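Local coordinates for protein putative Zn-dependent Alcohol Dehydrogenase (Rhodobacter sphaeroides, PDB 3IV6) that binds S-adenosylmethionine in a Rossmann-like alpha/beta fold and is probably a methyltransferase, despite being named a putative alcohol dehydrogenase, at residues G140-L150 with P249-R259. Numbering follows the deposited sequence.
Sequences GSGTVRASVKL and PNTMLYQFSRR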
ATOM      1  N   GLY A 140      11.462   6.051 -13.693  1.00 34.27           N
ATOM      2  CA  GLY A 140      12.734   6.616 -14.105  1.00 32.78           C
ATOM      3  C   GLY A 140      12.974   7.993 -13.517  1.00 38.88           C
ATOM      4  O   GLY A 140      13.381   8.123 -12.363  1.00 50.36           O
ATOM      5  N   SER A 141      12.722   9.024 -14.316  1.00 31.36           N
ATOM      6  CA  SER A 141      12.908  10.401 -13.873  1.00 40.97           C
ATOM      7  C   SER A 141      11.573  11.062 -13.549  1.00 40.10           C
ATOM      8  O   SER A 141      11.480  12.287 -13.465  1.00 40.00           O
ATOM      9  CB  SER A 141      13.653  11.211 -14.937  1.00 45.94           C
ATOM     10  OG  SER A 141      12.964  11.180 -16.175  1.00 45.74           O
ATOM     11  N   GLY A 142      10.541  10.245 -13.370  1.00 38.66           N
ATOM     12  CA  GLY A 142       9.214  10.746 -13.068  1.00 34.82           C
ATOM     13  C   GLY A 142       9.014  11.006 -11.587  1.00 32.24           C
ATOM     14  O   GLY A 142       9.978  11.079 -10.825  1.00 25.72           O
ATOM     15  N   THR A 143       7.757  11.145 -11.180  1.00 33.63           N
ATOM     16  CA  THR A 143       7.429  11.414  -9.783  1.00 30.85           C
ATOM     17  C   THR A 143       6.706  10.229  -9.146  1.00 24.23           C
ATOM     18  O   THR A 143       5.879   9.579  -9.784  1.00 23.82           O
ATOM     19  CB  THR A 143       6.575  12.697  -9.695  1.00 33.60           C
ATOM     20  OG1 THR A 143       7.251  13.754 -10.401  1.00 38.40           O
ATOM     21  CG2 THR A 143       6.309  13.095  -8.236  1.00 28.31           C
ATOM     22  N   VAL A 144       7.049   9.921  -7.902  1.00 21.69           N
ATOM     23  CA  VAL A 144       6.328   8.905  -7.140  1.00 21.54           C
ATOM     24  C   VAL A 144       5.547   9.645  -6.085  1.00 21.66           C
ATOM     25  O   VAL A 144       6.096  10.502  -5.388  1.00 22.83           O
ATOM     26  CB  VAL A 144       7.296   7.920  -6.448  1.00 22.33           C
ATOM     27  CG1 VAL A 144       6.555   6.874  -5.472  1.00 14.55           C
ATOM     28  CG2 VAL A 144       8.122   7.219  -7.504  1.00 19.50           C
ATOM     29  N   ARG A 145       4.259   9.332  -5.985  1.00 19.34           N
ATOM     30  CA  ARG A 145       3.436   9.854  -4.902  1.00 19.79           C
ATOM     31  C   ARG A 145       2.920   8.692  -4.083  1.00 21.46           C
ATOM     32  O   ARG A 145       2.165   7.826  -4.556  1.00 19.42           O
ATOM     33  CB  ARG A 145       2.312  10.714  -5.460  1.00 23.06           C
ATOM     34  CG  ARG A 145       2.810  11.950  -6.235  1.00 23.68           C
ATOM     35  CD  ARG A 145       1.672  12.707  -6.824  1.00 23.00           C
ATOM     36  NE  ARG A 145       2.136  13.954  -7.412  1.00 29.46           N
ATOM     37  CZ  ARG A 145       1.383  14.804  -8.117  1.00 30.30           C
ATOM     38  NH1 ARG A 145       1.937  15.926  -8.596  1.00 35.68           N
ATOM     39  NH2 ARG A 145       0.095  14.555  -8.344  1.00 21.04           N
ATOM     40  N   ALA A 146       3.381   8.640  -2.845  1.00 24.03           N
ATOM     41  CA  ALA A 146       3.049   7.505  -1.959  1.00 24.56           C
ATOM     42  C   ALA A 146       2.583   7.975  -0.578  1.00 19.44           C
ATOM     43  O   ALA A 146       3.330   8.627   0.136  1.00 18.87           O
ATOM     44  CB  ALA A 146       4.253   6.557  -1.825  1.00 18.59           C
ATOM     45  N   SER A 147       1.345   7.680  -0.210  1.00 17.56           N
ATOM     46  CA  SER A 147       0.876   8.118   1.096  1.00 18.83           C
ATOM     47  C   SER A 147       1.137   7.021   2.117  1.00 24.27           C
ATOM     48  O   SER A 147       1.107   5.858   1.779  1.00 23.66           O
ATOM     49  CB  SER A 147      -0.587   8.352   1.024  1.00 23.04           C
ATOM     50  OG  SER A 147      -1.205   7.105   0.792  1.00 22.03           O
ATOM     51  N   VAL A 148       1.404   7.394   3.359  1.00 24.64           N
ATOM     52  CA  VAL A 148       1.642   6.432   4.398  1.00 19.78           C
ATOM     53  C   VAL A 148       0.849   6.796   5.639  1.00 22.38           C
ATOM     54  O   VAL A 148       0.882   7.920   6.069  1.00 24.53           O
ATOM     55  CB  VAL A 148       3.097   6.413   4.791  1.00 22.53           C
ATOM     56  CG1 VAL A 148       3.358   5.216   5.746  1.00 21.81           C
ATOM     57  CG2 VAL A 148       3.960   6.301   3.535  1.00 14.67           C
ATOM     58  N   LYS A 149       0.121   5.847   6.211  1.00 23.34           N
ATOM     59  CA  LYS A 149      -0.560   6.074   7.484  1.00 27.33           C
ATOM     60  C   LYS A 149       0.457   6.057   8.618  1.00 26.99           C
ATOM     61  O   LYS A 149       1.231   5.145   8.689  1.00 28.11           O
ATOM     62  CB  LYS A 149      -1.621   4.999   7.734  1.00 27.01           C
ATOM     63  CG  LYS A 149      -2.798   5.515   8.499  1.00 35.25           C
ATOM     64  CD  LYS A 149      -3.300   4.555   9.544  1.00 40.67           C
ATOM     65  CE  LYS A 149      -2.464   4.666  10.800  1.00 41.12           C
ATOM     66  NZ  LYS A 149      -2.712   5.967  11.498  1.00 48.28           N
ATOM     67  N   LEU A 150       0.425   7.038   9.520  1.00 26.65           N
ATOM     68  CA  LEU A 150       1.480   7.181  10.506  1.00 24.27           C
ATOM     69  C   LEU A 150       1.019   6.899  11.926  1.00 29.50           C
ATOM     70  O   LEU A 150      -0.113   7.205  12.309  1.00 27.81           O
ATOM     71  CB  LEU A 150       2.131   8.554  10.434  1.00 25.30           C
ATOM     72  CG  LEU A 150       2.653   9.070   9.082  1.00 27.59           C
ATOM     73  CD1 LEU A 150       2.943  10.555   9.187  1.00 27.45           C
ATOM     74  CD2 LEU A 150       3.913   8.337   8.610  1.00 26.14           C
ATOM     75  N   PRO A 249      -6.584   9.104   8.077  1.00 43.08           N
ATOM     76  CA  PRO A 249      -6.203   9.159   9.493  1.00 42.08           C
ATOM     77  C   PRO A 249      -4.706   9.387   9.669  1.00 38.04           C
ATOM     78  O   PRO A 249      -3.913   8.471   9.448  1.00 42.71           O
ATOM     79  CB  PRO A 249      -6.588   7.771  10.007  1.00 46.30           C
ATOM     80  CG  PRO A 249      -7.705   7.345   9.123  1.00 45.86           C
ATOM     81  CD  PRO A 249      -7.398   7.916   7.767  1.00 50.00           C
ATOM     82  N   ASN A 250      -4.330  10.600  10.062  1.00 34.01           N
ATOM     83  CA  ASN A 250      -2.925  10.942  10.250  1.00 34.49           C
ATOM     84  C   ASN A 250      -2.049  10.427   9.113  1.00 33.25           C
ATOM     85  O   ASN A 250      -1.034   9.771   9.346  1.00 30.73           O
ATOM     86  CB  ASN A 250      -2.417  10.406  11.589  1.00 36.87           C
ATOM     87  CG  ASN A 250      -1.219  11.176  12.109  1.00 49.98           C
ATOM     88  OD1 ASN A 250      -1.175  12.404  12.033  1.00 49.33           O
ATOM     89  ND2 ASN A 250      -0.237  10.456  12.639  1.00 44.90           N
ATOM     90  N   THR A 251      -2.449  10.728   7.881  1.00 31.38           N
ATOM     91  CA  THR A 251      -1.849  10.106   6.708  1.00 28.66           C
ATOM     92  C   THR A 251      -1.075  11.125   5.877  1.00 28.80           C
ATOM     93  O   THR A 251      -1.657  12.055   5.321  1.00 30.91           O
ATOM     94  CB  THR A 251      -2.912   9.435   5.819  1.00 33.08           C
ATOM     95  OG1 THR A 251      -3.316   8.191   6.407  1.00 31.95           O
ATOM     96  CG2 THR A 251      -2.356   9.175   4.426  1.00 27.39           C
HETATM   97  N   MSE A 252       0.239  10.942   5.800  1.00 25.48           N
HETATM   98  CA  MSE A 252       1.096  11.854   5.050  1.00 25.33           C
HETATM   99  C   MSE A 252       1.350  11.337   3.639  1.00 27.67           C
HETATM  100  O   MSE A 252       1.694  10.171   3.447  1.00 26.30           O
HETATM  101  CB  MSE A 252       2.423  12.062   5.781  1.00 26.11           C
HETATM  102  CG  MSE A 252       3.322  13.112   5.149  1.00 34.33           C
HETATM  103 SE   MSE A 252       3.260  14.820   6.089  0.63 45.08          SE
HETATM  104  CE  MSE A 252       3.685  14.193   7.885  1.00 30.33           C
ATOM    105  N   LEU A 253       1.178  12.213   2.654  1.00 29.82           N
ATOM    106  CA  LEU A 253       1.499  11.882   1.270  1.00 24.43           C
ATOM    107  C   LEU A 253       2.870  12.423   0.878  1.00 23.30           C
ATOM    108  O   LEU A 253       3.177  13.592   1.109  1.00 26.18           O
ATOM    109  CB  LEU A 253       0.427  12.433   0.327  1.00 26.16           C
ATOM    110  CG  LEU A 253       0.749  12.382  -1.168  1.00 24.68           C
ATOM    111  CD1 LEU A 253       1.137  10.971  -1.586  1.00 22.44           C
ATOM    112  CD2 LEU A 253      -0.429  12.884  -1.989  1.00 18.10           C
ATOM    113  N   TYR A 254       3.690  11.563   0.283  1.00 24.14           N
ATOM    114  CA  TYR A 254       5.096  11.891   0.026  1.00 28.31           C
ATOM    115  C   TYR A 254       5.351  11.822  -1.436  1.00 28.28           C
ATOM    116  O   TYR A 254       5.078  10.785  -2.049  1.00 29.50           O
ATOM    117  CB  TYR A 254       6.055  10.873   0.661  1.00 24.02           C
ATOM    118  CG  TYR A 254       5.953  10.828   2.136  1.00 23.43           C
ATOM    119  CD1 TYR A 254       6.891  11.482   2.930  1.00 23.56           C
ATOM    120  CD2 TYR A 254       4.900  10.162   2.751  1.00 22.54           C
ATOM    121  CE1 TYR A 254       6.805  11.459   4.307  1.00 24.92           C
ATOM    122  CE2 TYR A 254       4.791  10.129   4.154  1.00 26.67           C
ATOM    123  CZ  TYR A 254       5.754  10.791   4.928  1.00 30.62           C
ATOM    124  OH  TYR A 254       5.680  10.808   6.299  1.00 31.14           O
ATOM    125  N   GLN A 255       5.910  12.906  -1.975  1.00 29.34           N
ATOM    126  CA  GLN A 255       6.244  13.004  -3.391  1.00 25.82           C
ATOM    127  C   GLN A 255       7.757  13.022  -3.493  1.00 25.92           C
ATOM    128  O   GLN A 255       8.429  13.853  -2.880  1.00 28.06           O
ATOM    129  CB  GLN A 255       5.614  14.258  -3.999  1.00 22.88           C
ATOM    130  CG  GLN A 255       6.124  14.614  -5.390  1.00 23.62           C
ATOM    131  CD  GLN A 255       5.329  15.744  -6.012  1.00 27.48           C
ATOM    132  OE1 GLN A 255       4.107  15.774  -5.912  1.00 27.55           O
ATOM    133  NE2 GLN A 255       6.021  16.686  -6.653  1.00 30.19           N
ATOM    134  N   PHE A 256       8.299  12.073  -4.236  1.00 22.82           N
ATOM    135  CA  PHE A 256       9.747  11.925  -4.341  1.00 22.01           C
ATOM    136  C   PHE A 256      10.202  11.411  -5.708  1.00 26.80           C
ATOM    137  O   PHE A 256       9.415  10.914  -6.526  1.00 27.43           O
ATOM    138  CB  PHE A 256      10.312  11.045  -3.203  1.00 23.43           C
ATOM    139  CG  PHE A 256       9.764   9.612  -3.153  1.00 25.69           C
ATOM    140  CD1 PHE A 256      10.500   8.546  -3.689  1.00 28.70           C
ATOM    141  CD2 PHE A 256       8.538   9.308  -2.556  1.00 27.02           C
ATOM    142  CE1 PHE A 256      10.036   7.206  -3.627  1.00 21.89           C
ATOM    143  CE2 PHE A 256       8.075   7.972  -2.510  1.00 22.18           C
ATOM    144  CZ  PHE A 256       8.833   6.939  -3.032  1.00 20.75           C
ATOM    145  N   SER A 257      11.494  11.510  -5.946  1.00 29.71           N
ATOM    146  CA  SER A 257      12.026  11.185  -7.254  1.00 34.05           C
ATOM    147  C   SER A 257      13.520  11.002  -7.105  1.00 32.96           C
ATOM    148  O   SER A 257      14.051  11.292  -6.028  1.00 33.65           O
ATOM    149  CB  SER A 257      11.761  12.347  -8.186  1.00 31.77           C
ATOM    150  OG  SER A 257      12.345  13.480  -7.606  1.00 33.05           O
ATOM    151  N   ARG A 258      14.180  10.485  -8.145  1.00 27.56           N
ATOM    152  CA  ARG A 258      15.625  10.496  -8.178  1.00 38.57           C
ATOM    153  C   ARG A 258      16.024  10.891  -9.575  1.00 45.17           C
ATOM    154  O   ARG A 258      15.601  10.255 -10.534  1.00 51.07           O
ATOM    155  CB  ARG A 258      16.249   9.150  -7.763  1.00 34.25           C
ATOM    156  CG  ARG A 258      15.944   8.010  -8.683  1.00 39.41           C
ATOM    157  CD  ARG A 258      17.153   7.150  -8.883  1.00 42.02           C
ATOM    158  NE  ARG A 258      16.906   5.746  -8.530  1.00 44.46           N
ATOM    159  CZ  ARG A 258      16.295   4.853  -9.316  1.00 41.75           C
ATOM    160  NH1 ARG A 258      16.153   3.599  -8.885  1.00 39.92           N
ATOM    161  NH2 ARG A 258      15.820   5.206 -10.519  1.00 38.64           N
ATOM    162  N   ARG A 259      16.819  11.947  -9.703  1.00 47.71           N
ATOM    163  CA  ARG A 259      17.269  12.365 -11.030  1.00 63.88           C
ATOM    164  C   ARG A 259      18.736  12.742 -10.975  1.00 66.99           C
ATOM    165  O   ARG A 259      19.268  12.950  -9.886  1.00 69.19           O
ATOM    166  CB  ARG A 259      16.421  13.539 -11.554  1.00 63.16           C
ATOM    167  CG  ARG A 259      14.894  13.368 -11.418  1.00 49.64           C
ATOM    168  CD  ARG A 259      14.121  14.606 -11.914  1.00 55.88           C
ATOM    169  NE  ARG A 259      12.674  14.382 -11.993  1.00 55.90           N
ATOM    170  CZ  ARG A 259      11.771  14.879 -11.143  1.00 57.80           C
ATOM    171  NH1 ARG A 259      12.160  15.644 -10.135  1.00 60.54           N
ATOM    172  NH2 ARG A 259      10.474  14.611 -11.296  1.00 53.76           N
TER
HETATM  173  O   HOH W   1      12.546  10.488 -10.664  1.00 36.09           O
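Val144 and Phe256 form an antiparallel hydrogen-bonded pair between strands 143-149 and 251-258. The strand order 3-2-1-4-5-7-6, with strand 251-258 reversed, is that of the Rossmann-like class I methyltransferase sheet. Three such pairs, Val144-Phe256, Ala146-Tyr254 and Val148-Met252, hold the ladder with two backbone bonds each. Beyond it, Leu150 N donates to Asn250 O at 3.1 Å.

Apolar contacts line the face of Val144 and Ala146. Val144 CB sits over the Phe256 ring, 3.9 Å from its centroid. Phe256 CG lies between its backbone N and carbonyl carbon (chi1 60°), which brings the ring back across the neighbouring strand. Ala146 CB meets the edge of this ring. Further along, Leu150 CD2 lies 3.8 Å from Tyr254 OH, which hydrogen-bonds to Asp219.

The other face is mostly polar, with Leu253 CD1 against the Ala146 backbone. Arg145 and Gln255 run side by side, the guanidinium and amide planes 19° apart, with a weak NE-OE1 bond. Arg145 is also held by Glu41 O, and Gln255 by Glu240. Ser147 OG hydrogen-bonds to Asp117 OD1; the Ser147 side chain lies about 7 Å from the bound S-adenosylmethionine.

The bent Lys149 chain brings NZ to within 3.0 Å of Leu150 O. A methionine in its place would probably cost that carbonyl a side-chain donor, leaving the Asn250 amide, and lose the cation-pi contact with Tyr153. Asn250 ND2 reaches Leu150 O at 3.3 Å, from the opposite face of the carbonyl plane to Lys149 NZ.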